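Local coordinates for cell wall surface anchor protein (Streptococcus agalactiae, PDB 4Z1P) that probably serves as a cell-wall-anchored adhesin of the antigen I/II type, helping the streptococcus attach to surfaces through its extracellular domains, at residues Thr255-Pro258 and Lys259-Leu263; Lys22-Leu25 and Pro26-Leu30; Phe143-Lys146 and Lys147-Lys151; Asp94-Asp97 and Gln98-Ser102. One frame throughout, in Å; residues are numbered along the deposited sequence.

Interaction 1: residues Thr255-Pro258 and Lys259-Leu263; sequences TVIP and KGTNL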
loop_
_atom_site.group_PDB
_atom_site.type_symbol
_atom_site.label_atom_id
_atom_site.label_comp_id
_atom_site.label_asym_id
_atom_site.label_seq_id
_atom_site.Cartn_x
_atom_site.Cartn_y
_atom_site.Cartn_z
ATOM N N THR A 255 14.211 -20.355 8.130
ATOM C CA THR A 255 14.319 -21.383 7.061
ATOM C C THR A 255 14.427 -20.774 5.658
ATOM O O THR A 255 13.716 -19.818 5.339
ATOM C CB THR A 255 13.046 -22.219 7.119
ATOM O OG1 THR A 255 13.004 -22.830 8.407
ATOM C CG2 THR A 255 12.978 -23.290 6.035
ATOM N N VAL A 256 15.309 -21.317 4.827
ATOM C CA VAL A 256 15.514 -20.839 3.455
ATOM C C VAL A 256 14.995 -21.890 2.489
ATOM O O VAL A 256 15.341 -23.081 2.609
ATOM C CB VAL A 256 17.019 -20.564 3.227
ATOM C CG1 VAL A 256 17.296 -19.964 1.837
ATOM C CG2 VAL A 256 17.571 -19.700 4.367
ATOM N N ILE A 257 14.137 -21.472 1.564
ATOM C CA ILE A 257 13.652 -22.284 0.459
ATOM C C ILE A 257 14.370 -21.763 -0.796
ATOM O O ILE A 257 14.043 -20.679 -1.331
ATOM C CB ILE A 257 12.107 -22.197 0.305
ATOM C CG1 ILE A 257 11.417 -22.647 1.593
ATOM C CG2 ILE A 257 11.587 -23.023 -0.888
ATOM C CD1 ILE A 257 9.939 -22.318 1.635
ATOM N N PRO A 258 15.420 -22.495 -1.259
ATOM C CA PRO A 258 16.171 -22.094 -2.463
ATOM C C PRO A 258 15.348 -21.775 -3.696
ATOM O O PRO A 258 14.312 -22.408 -3.974
ATOM C CB PRO A 258 16.987 -23.332 -2.791
ATOM C CG PRO A 258 17.185 -24.000 -1.478
ATOM C CD PRO A 258 15.817 -23.850 -0.832
ATOM N N LYS A 259 15.870 -20.843 -4.475
ATOM C CA LYS A 259 15.369 -20.606 -5.810
ATOM C C LYS A 259 15.329 -21.961 -6.556
ATOM O O LYS A 259 16.291 -22.708 -6.520
ATOM C CB LYS A 259 16.284 -19.630 -6.524
ATOM C CG LYS A 259 15.802 -19.297 -7.919
ATOM C CD LYS A 259 16.726 -18.348 -8.652
ATOM C CE LYS A 259 16.151 -18.101 -10.041
ATOM N NZ LYS A 259 17.101 -17.342 -10.896
ATOM N N GLY A 260 14.214 -22.243 -7.230
ATOM C CA GLY A 260 14.076 -23.422 -8.115
ATOM C C GLY A 260 13.358 -24.561 -7.412
ATOM O O GLY A 260 13.019 -25.540 -8.049
ATOM N N THR A 261 13.119 -24.427 -6.107
ATOM C CA THR A 261 12.398 -25.422 -5.348
ATOM C C THR A 261 11.016 -25.603 -5.913
ATOM O O THR A 261 10.340 -24.624 -6.306
ATOM C CB THR A 261 12.317 -24.943 -3.899
ATOM O OG1 THR A 261 13.627 -24.899 -3.342
ATOM C CG2 THR A 261 11.457 -25.807 -3.066
ATOM N N ASN A 262 10.574 -26.850 -6.017
ATOM C CA ASN A 262 9.201 -27.135 -6.397
ATOM C C ASN A 262 8.330 -26.752 -5.194
ATOM O O ASN A 262 8.592 -27.252 -4.093
ATOM C CB ASN A 262 9.029 -28.653 -6.701
ATOM C CG ASN A 262 7.657 -28.976 -7.229
ATOM O OD1 ASN A 262 6.675 -28.414 -6.809
ATOM N ND2 ASN A 262 7.595 -29.813 -8.247
ATOM N N LEU A 263 7.290 -25.927 -5.387
ATOM C CA LEU A 263 6.455 -25.416 -4.301
ATOM C C LEU A 263 5.070 -26.049 -4.255
ATOM O O LEU A 263 4.168 -25.540 -3.584
ATOM C CB LEU A 263 6.340 -23.875 -4.382
ATOM C CG LEU A 263 7.651 -23.081 -4.374
ATOM C CD1 LEU A 263 7.409 -21.608 -4.688
ATOM C CD2 LEU A 263 8.360 -23.184 -3.046
#
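The flat carbonyl group of Pro-258 receives both polar contacts from Thr-261, and neither donor lies squarely in its plane: the backbone N is tilted 35° from it and OG1 20°. The two residues are the ends of a type II beta turn, whose closing bond runs from Thr-261 N to Pro-258 O at 3.2 Å. The hydroxyl adds a shorter one, Thr-261 OG1 to Pro-258 O at 2.7 Å, so a single oxygen is gripped twice by the same residue. Of the proline ring, CD comes nearest the hydroxyl, 3.5 Å from Thr-261 OG1. Gly-260 supplies the third position of the turn with a positive phi of 99°, where glycine is common in type II turns. The turn follows the short strand 256-257, paired with 249-250, and leads the chain alongside strand 236-245, where Thr-261 and Leu-263 make backbone hydrogen bonds to Ala-245 and Val-243. Beside the doubly held oxygen, Ile-257 and Thr-261 each turn a CG2 methyl, anti to its own backbone N, into the contact, and the two CG2 atoms meet at 3.5 Å. Ile-257 CG2 also touches Leu-263 CD2 at 3.9 Å.

Interaction 2: residues Lys22-Leu25 and Pro26-Leu30; sequences KSVL and PNATL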
loop_
_atom_site.group_PDB
_atom_site.type_symbol
_atom_site.label_atom_id
_atom_site.label_comp_id
_atom_site.label_asym_id
_atom_site.label_seq_id
_atom_site.Cartn_x
_atom_site.Cartn_y
_atom_site.Cartn_z
ATOM N N LYS A 22 8.648 1.354 4.094
ATOM C CA LYS A 22 8.315 0.050 3.489
ATOM C C LYS A 22 7.318 0.171 2.346
ATOM O O LYS A 22 6.583 1.140 2.265
ATOM C CB LYS A 22 7.729 -0.921 4.538
ATOM C CG LYS A 22 8.478 -1.024 5.844
ATOM C CD LYS A 22 9.820 -1.699 5.725
ATOM C CE LYS A 22 10.382 -2.041 7.090
ATOM N NZ LYS A 22 11.809 -2.479 6.883
ATOM N N SER A 23 7.232 -0.857 1.502
ATOM C CA SER A 23 6.335 -0.821 0.377
ATOM C C SER A 23 4.948 -1.309 0.680
ATOM O O SER A 23 4.706 -2.092 1.597
ATOM C CB SER A 23 6.878 -1.577 -0.852
ATOM O OG SER A 23 7.216 -2.876 -0.468
ATOM N N VAL A 24 4.020 -0.794 -0.102
ATOM C CA VAL A 24 2.647 -1.169 -0.037
ATOM C C VAL A 24 2.052 -1.318 -1.436
ATOM O O VAL A 24 2.600 -0.856 -2.389
ATOM C CB VAL A 24 1.785 -0.119 0.741
ATOM C CG1 VAL A 24 2.340 0.098 2.132
ATOM C CG2 VAL A 24 1.704 1.206 -0.007
ATOM N N LEU A 25 0.847 -1.867 -1.492
ATOM C CA LEU A 25 0.184 -2.231 -2.734
ATOM C C LEU A 25 -0.910 -1.219 -3.109
ATOM O O LEU A 25 -1.353 -0.444 -2.239
ATOM C CB LEU A 25 -0.447 -3.622 -2.599
ATOM C CG LEU A 25 0.605 -4.737 -2.523
ATOM C CD1 LEU A 25 0.059 -6.016 -1.925
ATOM C CD2 LEU A 25 1.347 -4.996 -3.819
ATOM N N PRO A 26 -1.425 -1.285 -4.377
ATOM C CA PRO A 26 -2.359 -0.264 -4.842
ATOM C C PRO A 26 -3.578 -0.181 -4.003
ATOM O O PRO A 26 -4.077 0.935 -3.829
ATOM C CB PRO A 26 -2.706 -0.700 -6.279
ATOM C CG PRO A 26 -1.489 -1.365 -6.715
ATOM C CD PRO A 26 -1.009 -2.142 -5.504
ATOM N N ASN A 27 -4.058 -1.333 -3.486
ATOM C CA ASN A 27 -5.267 -1.365 -2.652
ATOM C C ASN A 27 -5.036 -1.131 -1.132
ATOM O O ASN A 27 -5.920 -1.334 -0.355
ATOM C CB ASN A 27 -6.076 -2.646 -2.870
ATOM C CG ASN A 27 -5.379 -3.897 -2.332
ATOM O OD1 ASN A 27 -4.244 -3.851 -1.896
ATOM N ND2 ASN A 27 -6.032 -5.032 -2.487
ATOM N N ALA A 28 -3.869 -0.644 -0.752
ATOM C CA ALA A 28 -3.480 -0.432 0.651
ATOM C C ALA A 28 -4.231 0.706 1.302
ATOM O O ALA A 28 -4.605 1.629 0.642
ATOM C CB ALA A 28 -1.988 -0.102 0.705
ATOM N N THR A 29 -4.495 0.603 2.589
ATOM C CA THR A 29 -4.958 1.765 3.346
ATOM C C THR A 29 -3.746 2.276 4.138
ATOM O O THR A 29 -3.118 1.503 4.846
ATOM C CB THR A 29 -6.090 1.275 4.235
ATOM O OG1 THR A 29 -7.236 1.056 3.391
ATOM C CG2 THR A 29 -6.492 2.311 5.257
ATOM N N LEU A 30 -3.378 3.554 4.012
ATOM C CA LEU A 30 -2.307 4.067 4.816
ATOM C C LEU A 30 -2.869 4.557 6.146
ATOM O O LEU A 30 -3.645 5.532 6.174
ATOM C CB LEU A 30 -1.549 5.173 4.105
ATOM C CG LEU A 30 -0.597 4.804 2.973
ATOM C CD1 LEU A 30 0.609 4.047 3.485
ATOM C CD2 LEU A 30 -1.312 3.978 1.913
#
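Leu-25, Pro-26, Asn-27 and Ala-28 form a type I beta turn that reverses the chain on its way into strand 29-36. The turn is closed by Ala-28 N, which donates to Leu-25 O over 2.9 Å; the donor stands above the carbonyl plane, 50° out of it, and not on a lone pair. Pro-26 fits the second position of the turn, where its ring-restricted phi matches what the bend requires. Leu-25 CB and Pro-26 CD lie 3.3 Å apart, a closeness that comes with the Leu-Pro peptide linkage. Further along the leucine, CD2 reaches to 4.1 Å from the same Pro-26 CD.

Inside the bend, Val-24 and Ala-28 face each other. The alanine methyl sits 3.8 Å from Val-24 CB and 4.0 Å from Val-24 CG2; a chi1 of -56° turns the valine's CG1 away from the carbonyl carbon and leaves CG2 between the backbone N and that carbon. Asn-27 stands at the corner, its CG likewise lodged between backbone N and carbonyl carbon (chi1 69°), with OD1 passing Leu-25 CB at 3.9 Å. The amide itself bonds to the 321-323 region, OD1 accepting from Asn-323 ND2 and ND2 donating to Asn-321 O.

Strand 165-177 flanks the incoming arm, with Val-24 on Leu-176 and bonded through its backbone to Asp-175 and Thr-177. Leu-25 packs on Trp-212 and Tyr-220, and both Leu-25 and Pro-26 touch Asn-323; this stretch thus meets strands 165-177 and 323-333, probably at the junction of two adhesin-type domains.

Interaction 3: residues Phe143-Lys146 and Lys147-Lys151; sequences FKVK and KEFTK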
loop_
_atom_site.group_PDB
_atom_site.type_symbol
_atom_site.label_atom_id
_atom_site.label_comp_id
_atom_site.label_asym_id
_atom_site.label_seq_id
_atom_site.Cartn_x
_atom_site.Cartn_y
_atom_site.Cartn_z
ATOM N N PHE A 143 -5.821 6.915 4.720
ATOM C CA PHE A 143 -5.892 7.358 3.295
ATOM C C PHE A 143 -5.848 6.156 2.410
ATOM O O PHE A 143 -5.149 5.180 2.725
ATOM C CB PHE A 143 -4.665 8.192 2.887
ATOM C CG PHE A 143 -4.610 9.600 3.447
ATOM C CD1 PHE A 143 -5.162 10.691 2.747
ATOM C CD2 PHE A 143 -3.950 9.871 4.647
ATOM C CE1 PHE A 143 -5.003 11.991 3.243
ATOM C CE2 PHE A 143 -3.841 11.158 5.140
ATOM C CZ PHE A 143 -4.322 12.219 4.434
ATOM N N LYS A 144 -6.591 6.225 1.321
ATOM C CA LYS A 144 -6.410 5.333 0.198
ATOM C C LYS A 144 -5.408 5.943 -0.735
ATOM O O LYS A 144 -5.108 7.145 -0.656
ATOM C CB LYS A 144 -7.682 5.116 -0.556
ATOM C CG LYS A 144 -8.865 4.653 0.215
ATOM C CD LYS A 144 -8.671 3.294 0.813
ATOM C CE LYS A 144 -9.933 2.876 1.574
ATOM N NZ LYS A 144 -9.659 1.883 2.672
ATOM N N VAL A 145 -4.921 5.142 -1.675
ATOM C CA VAL A 145 -3.913 5.612 -2.636
ATOM C C VAL A 145 -4.674 5.862 -3.931
ATOM O O VAL A 145 -5.590 5.107 -4.272
ATOM C CB VAL A 145 -2.821 4.529 -2.901
ATOM C CG1 VAL A 145 -1.810 5.010 -3.903
ATOM C CG2 VAL A 145 -2.131 4.159 -1.602
ATOM N N LYS A 146 -4.278 6.890 -4.661
ATOM C CA LYS A 146 -4.979 7.236 -5.902
ATOM C C LYS A 146 -4.705 6.144 -6.923
ATOM O O LYS A 146 -3.594 5.711 -7.059
ATOM C CB LYS A 146 -4.559 8.569 -6.463
ATOM C CG LYS A 146 -5.190 9.772 -5.764
ATOM C CD LYS A 146 -4.660 11.046 -6.402
ATOM C CE LYS A 146 -5.359 12.315 -5.890
ATOM N NZ LYS A 146 -4.296 13.331 -5.651
ATOM N N LYS A 147 -5.735 5.776 -7.648
ATOM C CA LYS A 147 -5.641 4.712 -8.689
ATOM C C LYS A 147 -4.572 5.096 -9.740
ATOM O O LYS A 147 -3.779 4.265 -10.184
ATOM C CB LYS A 147 -7.048 4.526 -9.268
ATOM C CG LYS A 147 -7.116 3.953 -10.664
ATOM C CD LYS A 147 -7.492 2.481 -10.608
ATOM C CE LYS A 147 -7.087 1.749 -11.878
ATOM N NZ LYS A 147 -7.199 0.302 -11.608
ATOM N N GLU A 148 -4.447 6.371 -10.066
ATOM C CA GLU A 148 -3.422 6.775 -11.050
ATOM C C GLU A 148 -1.989 6.798 -10.537
ATOM O O GLU A 148 -1.081 7.016 -11.315
ATOM C CB GLU A 148 -3.726 8.138 -11.694
ATOM C CG GLU A 148 -3.703 9.271 -10.687
ATOM C CD GLU A 148 -5.110 9.608 -10.196
ATOM O OE1 GLU A 148 -5.934 8.671 -9.912
ATOM O OE2 GLU A 148 -5.375 10.837 -10.097
ATOM N N PHE A 149 -1.770 6.634 -9.236
ATOM C CA PHE A 149 -0.420 6.651 -8.715
ATOM C C PHE A 149 0.063 5.210 -8.670
ATOM O O PHE A 149 -0.271 4.454 -7.749
ATOM C CB PHE A 149 -0.394 7.324 -7.316
ATOM C CG PHE A 149 0.985 7.604 -6.823
ATOM C CD1 PHE A 149 1.631 8.802 -7.142
ATOM C CD2 PHE A 149 1.656 6.658 -6.036
ATOM C CE1 PHE A 149 2.905 9.063 -6.666
ATOM C CE2 PHE A 149 2.953 6.901 -5.606
ATOM C CZ PHE A 149 3.571 8.110 -5.935
ATOM N N THR A 150 0.885 4.827 -9.641
ATOM C CA THR A 150 1.238 3.410 -9.842
ATOM C C THR A 150 2.693 3.089 -9.435
ATOM O O THR A 150 3.070 1.919 -9.370
ATOM C CB THR A 150 1.042 2.997 -11.322
ATOM O OG1 THR A 150 1.962 3.729 -12.108
ATOM C CG2 THR A 150 -0.390 3.268 -11.794
ATOM N N LYS A 151 3.506 4.092 -9.180
ATOM C CA LYS A 151 4.838 3.909 -8.618
ATOM C C LYS A 151 5.359 5.186 -8.028
ATOM O O LYS A 151 4.832 6.270 -8.267
ATOM C CB LYS A 151 5.852 3.427 -9.618
ATOM C CG LYS A 151 5.753 4.255 -10.877
ATOM C CD LYS A 151 6.966 3.988 -11.776
ATOM C CE LYS A 151 6.690 4.434 -13.193
ATOM N NZ LYS A 151 6.421 5.894 -13.237
HETATM O O HOH W 1 -2.293 2.832 -6.944
#
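Two torsions fold Glu-148 back over Lys-146: chi1 of 64° places CG between the glutamate's backbone N and carbonyl carbon, and a bend at chi2 (-97°) then swings the carboxylate across the lysine chain. The lysine runs nearly straight until its last bond. The glutamate meets carbon rather than the ammonium, with OE1 3.7 Å from Lys-146 CB and OE2 3.8 Å from Lys-146 CD.

Both residues belong to a type I beta turn from Lys-146 to Phe-149, which follows strand 137-145. It is closed by Phe-149 N donating to Lys-146 O over 3.0 Å, the donor standing well above the carbonyl plane. A water in the mouth of the turn can donate to Lys-146 O (3.2 Å) and to Phe-149 O (2.7 Å), though further acceptors around it compete for its two protons. Val-145 offers CG1 to Phe-149 CB at a loose 4.4 Å, and both side chains pack on Leu-176 of strand 165-177.

The ammonium of Lys-146 has another partner, bonded to Glu-63 O. Lys-146 NZ and Glu-148 OE2 remain 5.2 Å apart, so no salt bridge closes the turn. Their opposite charges probably attract at this range, but the firm links are the backbone bond and the lysine's tie to the loop before strand 65-75.

Interaction 4: residues Asp94-Asp97 and Gln98-Ser102; sequences DTLD and QKLQS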
loop_
_atom_site.group_PDB
_atom_site.type_symbol
_atom_site.label_atom_id
_atom_site.label_comp_id
_atom_site.label_asym_id
_atom_site.label_seq_id
_atom_site.Cartn_x
_atom_site.Cartn_y
_atom_site.Cartn_z
ATOM N N ASP A 94 -3.795 29.204 -1.183
ATOM C CA ASP A 94 -4.463 30.386 -1.722
ATOM C C ASP A 94 -5.984 30.388 -1.568
ATOM O O ASP A 94 -6.584 31.444 -1.673
ATOM C CB ASP A 94 -4.101 30.572 -3.220
ATOM C CG ASP A 94 -2.572 30.767 -3.428
ATOM O OD1 ASP A 94 -2.015 31.496 -2.595
ATOM O OD2 ASP A 94 -1.979 30.175 -4.369
ATOM N N THR A 95 -6.593 29.239 -1.322
ATOM C CA THR A 95 -8.064 29.194 -1.004
ATOM C C THR A 95 -8.424 29.479 0.448
ATOM O O THR A 95 -9.599 29.777 0.754
ATOM C CB THR A 95 -8.761 27.925 -1.569
ATOM O OG1 THR A 95 -8.545 26.801 -0.725
ATOM C CG2 THR A 95 -8.254 27.542 -2.938
ATOM N N LEU A 96 -7.437 29.538 1.371
ATOM C CA LEU A 96 -7.779 29.943 2.707
ATOM C C LEU A 96 -8.066 31.403 2.822
ATOM O O LEU A 96 -7.579 32.219 2.014
ATOM C CB LEU A 96 -6.640 29.679 3.680
ATOM C CG LEU A 96 -6.264 28.242 3.918
ATOM C CD1 LEU A 96 -4.923 28.194 4.631
ATOM C CD2 LEU A 96 -7.397 27.603 4.719
ATOM N N ASP A 97 -8.821 31.775 3.840
ATOM C CA ASP A 97 -9.038 33.194 4.037
ATOM C C ASP A 97 -7.765 33.862 4.411
ATOM O O ASP A 97 -6.775 33.206 4.716
ATOM C CB ASP A 97 -10.214 33.564 4.960
ATOM C CG ASP A 97 -10.036 33.132 6.387
ATOM O OD1 ASP A 97 -8.897 33.089 6.923
ATOM O OD2 ASP A 97 -11.098 32.859 6.980
ATOM N N GLN A 98 -7.754 35.185 4.348
ATOM C CA GLN A 98 -6.476 35.902 4.435
ATOM C C GLN A 98 -5.892 35.765 5.840
ATOM O O GLN A 98 -4.676 35.602 6.018
ATOM C CB GLN A 98 -6.636 37.368 4.010
ATOM C CG GLN A 98 -7.139 37.526 2.570
ATOM C CD GLN A 98 -6.154 37.106 1.475
ATOM O OE1 GLN A 98 -5.037 37.631 1.365
ATOM N NE2 GLN A 98 -6.569 36.177 0.640
ATOM N N LYS A 99 -6.771 35.781 6.829
ATOM C CA LYS A 99 -6.379 35.547 8.201
ATOM C C LYS A 99 -5.544 34.288 8.389
ATOM O O LYS A 99 -4.509 34.316 9.040
ATOM C CB LYS A 99 -7.613 35.406 9.066
ATOM C CG LYS A 99 -7.287 35.464 10.558
ATOM C CD LYS A 99 -7.337 34.090 11.233
ATOM C CE LYS A 99 -8.757 33.662 11.645
ATOM N NZ LYS A 99 -9.082 34.060 13.052
ATOM N N LEU A 100 -6.032 33.182 7.865
ATOM C CA LEU A 100 -5.340 31.918 8.026
ATOM C C LEU A 100 -4.129 31.799 7.119
ATOM O O LEU A 100 -3.131 31.157 7.498
ATOM C CB LEU A 100 -6.289 30.767 7.775
ATOM C CG LEU A 100 -7.331 30.483 8.859
ATOM C CD1 LEU A 100 -8.331 29.470 8.306
ATOM C CD2 LEU A 100 -6.703 29.969 10.150
ATOM N N GLN A 101 -4.150 32.437 5.951
ATOM C CA GLN A 101 -2.917 32.481 5.150
ATOM C C GLN A 101 -1.840 33.250 5.855
ATOM O O GLN A 101 -0.705 32.857 5.807
ATOM C CB GLN A 101 -3.117 33.127 3.779
ATOM C CG GLN A 101 -3.992 32.379 2.847
ATOM C CD GLN A 101 -4.026 33.018 1.480
ATOM O OE1 GLN A 101 -2.975 33.349 0.888
ATOM N NE2 GLN A 101 -5.241 33.181 0.952
ATOM N N SER A 102 -2.192 34.355 6.456
ATOM C CA SER A 102 -1.241 35.132 7.203
ATOM C C SER A 102 -0.708 34.354 8.442
ATOM O O SER A 102 0.524 34.391 8.768
ATOM C CB SER A 102 -1.839 36.459 7.631
ATOM O OG SER A 102 -0.785 37.146 8.298
HETATM O O HOH W 2 -2.555 33.912 -1.751
#
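Gln-101 holds the chain ahead of its helix by a side-chain bond, NE2 donating to Leu-96 O over 2.7 Å. The bond is nearly straight at 166°, and the acceptor lies close to the amide plane of the glutamine, so the N-H is well aimed; the glutamine chain reaches it in an extended form beyond CG. The amide oxygen is used as well: a water donates both to Gln-101 OE1 (2.7 Å) and to Asp-94 OD1 (2.6 Å), bridging two acceptors that could not bond to one another.

Asp-97, next after Leu-96, serves the first turn of the helix. Its CG lies between the backbone N and the carbonyl carbon (chi1 65°), which swings OD1 back to receive Leu-100 N at 3.0 Å, nearly along the axis of the carboxylate C-O bond. Its backbone oxygen meanwhile takes Gln-101 N, also at 3.0 Å, in the first regular helical bond. The negative carboxylate at this end probably also interacts favourably with the helix dipole.

Around these bonds carbon fills in. Leu-96 CB rests 3.9 Å from Gln-101 CG, and Leu-96 CD2 meets Leu-100 CD1 at 4.2 Å, the two leucines crossing at about a right angle. Both pack between the helix start and the five-stranded sheet, touching Arg-88 of strand 85-90 and Met-117 of strand 115-120.

At the core is an N-cap: Asp-97, just before helix 98-106, captures the NH three residues on, and the Gln-101 side chain adds a tie to the preceding loop.

Along the chain the order is interaction 2, interaction 4, interaction 3 and interaction 1. The first three belong to the antigen I/II C2-type part of the chain, the last to the C-terminal antigen part. Interactions 2 and 3, with centres 9 Å apart, touch directly: strands 29-36 and 137-145 are antiparallel neighbours in one sheet, with Leu-30 N probably bonded to Phe-143 O and Thr-29 OG1 to Lys-144 NZ. Their turns thus lie together near the centre of the chain. Interaction 4 caps a helix about 29 Å from interaction 3, centre to centre, and interactions 1 and 4 lie on opposite sides of the chain's centre, their own centres 59 Å apart, consistent with an elongated adhesin of domains in series.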